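Local coordinates for protein superoxide dismutase [Fe] (Aquifex pyrophilus, PDB 1COJ) that uses one bound iron ion per subunit to convert superoxide radicals into hydrogen peroxide and oxygen, in a hyperthermophilic bacterium, at residues Asn21-Pro26 with Tyr169-Lys174. Sequence-based numbering, arbitrary orientation.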
loop_
_atom_site.group_PDB
_atom_site.type_symbol
_atom_site.label_atom_id
_atom_site.label_comp_id
_atom_site.label_asym_id
_atom_site.label_seq_id
_atom_site.Cartn_x
_atom_site.Cartn_y
_atom_site.Cartn_z
ATOM N N ASN A 21 -16.710 17.556 22.316
ATOM C CA ASN A 21 -17.408 18.086 21.147
ATOM C C ASN A 21 -16.382 18.739 20.244
ATOM O O ASN A 21 -16.534 18.763 19.022
ATOM C CB ASN A 21 -18.471 19.113 21.560
ATOM C CG ASN A 21 -19.608 18.494 22.338
ATOM O OD1 ASN A 21 -20.304 19.155 23.107
ATOM N ND2 ASN A 21 -19.853 17.236 22.078
ATOM N N GLU A 22 -15.325 19.255 20.863
ATOM C CA GLU A 22 -14.242 19.899 20.138
ATOM C C GLU A 22 -13.567 18.874 19.230
ATOM O O GLU A 22 -13.122 19.206 18.135
ATOM C CB GLU A 22 -13.222 20.484 21.120
ATOM C CG GLU A 22 -12.090 21.267 20.456
ATOM C CD GLU A 22 -11.067 21.832 21.442
ATOM O OE1 GLU A 22 -10.269 22.703 21.029
ATOM O OE2 GLU A 22 -11.046 21.411 22.622
ATOM N N GLN A 23 -13.477 17.636 19.704
ATOM C CA GLN A 23 -12.874 16.548 18.941
ATOM C C GLN A 23 -13.826 16.079 17.837
ATOM O O GLN A 23 -13.411 15.840 16.696
ATOM C CB GLN A 23 -12.540 15.383 19.882
ATOM C CG GLN A 23 -11.995 14.135 19.204
ATOM C CD GLN A 23 -10.672 14.373 18.519
ATOM O OE1 GLN A 23 -9.612 14.274 19.135
ATOM N NE2 GLN A 23 -10.725 14.705 17.238
ATOM N N ILE A 24 -15.103 15.962 18.184
ATOM C CA ILE A 24 -16.130 15.519 17.248
ATOM C C ILE A 24 -16.343 16.472 16.069
ATOM O O ILE A 24 -16.497 16.029 14.928
ATOM C CB ILE A 24 -17.483 15.311 17.976
ATOM C CG1 ILE A 24 -17.378 14.163 18.986
ATOM C CG2 ILE A 24 -18.607 15.058 16.974
ATOM C CD1 ILE A 24 -17.083 12.809 18.369
ATOM N N GLU A 25 -16.313 17.774 16.339
ATOM C CA GLU A 25 -16.553 18.786 15.313
ATOM C C GLU A 25 -15.771 18.631 14.002
ATOM O O GLU A 25 -16.373 18.409 12.946
ATOM C CB GLU A 25 -16.381 20.197 15.901
ATOM C CG GLU A 25 -16.862 21.338 14.994
ATOM C CD GLU A 25 -18.380 21.375 14.801
ATOM O OE1 GLU A 25 -18.853 22.163 13.952
ATOM O OE2 GLU A 25 -19.103 20.632 15.500
ATOM N N PRO A 26 -14.428 18.720 14.044
ATOM C CA PRO A 26 -13.678 18.577 12.795
ATOM C C PRO A 26 -13.783 17.181 12.184
ATOM O O PRO A 26 -13.783 17.032 10.962
ATOM C CB PRO A 26 -12.245 18.908 13.217
ATOM C CG PRO A 26 -12.191 18.440 14.629
ATOM C CD PRO A 26 -13.511 18.927 15.181
ATOM N N TYR A 169 -8.582 11.176 17.573
ATOM C CA TYR A 169 -8.273 11.390 18.990
ATOM C C TYR A 169 -7.233 12.462 19.331
ATOM O O TYR A 169 -7.040 12.786 20.508
ATOM C CB TYR A 169 -7.834 10.060 19.617
ATOM C CG TYR A 169 -6.604 9.441 18.972
ATOM C CD1 TYR A 169 -5.322 9.770 19.413
ATOM C CD2 TYR A 169 -6.721 8.544 17.908
ATOM C CE1 TYR A 169 -4.186 9.227 18.810
ATOM C CE2 TYR A 169 -5.591 7.993 17.297
ATOM C CZ TYR A 169 -4.327 8.341 17.752
ATOM O OH TYR A 169 -3.205 7.829 17.132
ATOM N N TYR A 170 -6.584 13.033 18.322
ATOM C CA TYR A 170 -5.547 14.025 18.577
ATOM C C TYR A 170 -5.939 15.285 19.336
ATOM O O TYR A 170 -5.124 15.835 20.074
ATOM C CB TYR A 170 -4.797 14.391 17.296
ATOM C CG TYR A 170 -3.311 14.240 17.465
ATOM C CD1 TYR A 170 -2.698 12.992 17.358
ATOM C CD2 TYR A 170 -2.526 15.335 17.814
ATOM C CE1 TYR A 170 -1.342 12.849 17.605
ATOM C CE2 TYR A 170 -1.193 15.204 18.060
ATOM C CZ TYR A 170 -0.593 13.967 17.962
ATOM O OH TYR A 170 0.750 13.853 18.268
ATOM N N VAL A 171 -7.175 15.740 19.173
ATOM C CA VAL A 171 -7.625 16.942 19.871
ATOM C C VAL A 171 -7.673 16.701 21.385
ATOM O O VAL A 171 -7.190 17.523 22.163
ATOM C CB VAL A 171 -9.022 17.405 19.371
ATOM C CG1 VAL A 171 -9.525 18.589 20.202
ATOM C CG2 VAL A 171 -8.959 17.780 17.891
ATOM N N ASP A 172 -8.203 15.551 21.789
ATOM C CA ASP A 172 -8.334 15.214 23.201
ATOM C C ASP A 172 -7.131 14.562 23.854
ATOM O O ASP A 172 -6.771 14.907 24.977
ATOM C CB ASP A 172 -9.532 14.287 23.422
ATOM C CG ASP A 172 -10.856 14.960 23.148
ATOM O OD1 ASP A 172 -11.840 14.236 22.904
ATOM O OD2 ASP A 172 -10.921 16.206 23.179
ATOM N N TYR A 173 -6.511 13.618 23.158
ATOM C CA TYR A 173 -5.401 12.867 23.731
ATOM C C TYR A 173 -4.045 12.996 23.075
ATOM O O TYR A 173 -3.078 12.385 23.538
ATOM C CB TYR A 173 -5.783 11.388 23.768
ATOM C CG TYR A 173 -7.052 11.124 24.539
ATOM C CD1 TYR A 173 -7.038 11.060 25.930
ATOM C CD2 TYR A 173 -8.275 10.973 23.885
ATOM C CE1 TYR A 173 -8.208 10.854 26.655
ATOM C CE2 TYR A 173 -9.456 10.765 24.604
ATOM C CZ TYR A 173 -9.411 10.706 25.991
ATOM O OH TYR A 173 -10.559 10.488 26.722
ATOM N N LYS A 174 -3.960 13.792 22.017
ATOM C CA LYS A 174 -2.710 13.956 21.288
ATOM C C LYS A 174 -2.213 12.561 20.883
ATOM O O LYS A 174 -2.989 11.771 20.360
ATOM C CB LYS A 174 -1.682 14.724 22.129
ATOM C CG LYS A 174 -2.042 16.192 22.339
ATOM C CD LYS A 174 -0.994 16.899 23.184
ATOM C CE LYS A 174 -1.305 18.381 23.354
ATOM N NZ LYS A 174 -2.588 18.622 24.079
HETATM O O HOH W 1 -10.932 18.878 24.089
#
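Q23 reaches from helix 21-47 to the start of the short helix 170-173 and carries most of the contact. Its CB lies against the carboxylate of D172, 3.3 Å from D172 OD1. CG stays beside the same oxygen, anti to the backbone N (chi1 176°); the bend at chi2 (63°) then swings the amide past V171, running opposite to the valine side chain. Q23 CD meets V171 CB, and Q23 NE2 lies 3.6 Å from V171 CG2. At the tip, Q23 OE1 accepts two backbone N-H groups: a short but strongly bent, weak bond from V171 N at 2.8 Å, and a straighter one from D172 N at 3.3 Å, whose donor is tilted 34° from the amide plane. With an alanine here, V171 N and D172 N would probably lose their shared acceptor and a gap would open beside the valine. E22 takes the other valine branch, its CG 3.7 Å from V171 CG1, while one water donates to both E22 OE2 and D172 OD2, which probably eases the closeness of the two like-charged carboxylates. S20, just before helix 21-47, uses its OG to hydrogen-bond both Q23 N and D172 OD2, linking the helix start directly to D172. The Q23 side chain is about 5 Å from that of iron ligand H27 and about 6 Å from that of H167, nearest atoms, so the contact joins the alpha-hairpin and C-terminal domains of an iron/manganese superoxide dismutase beside its iron site.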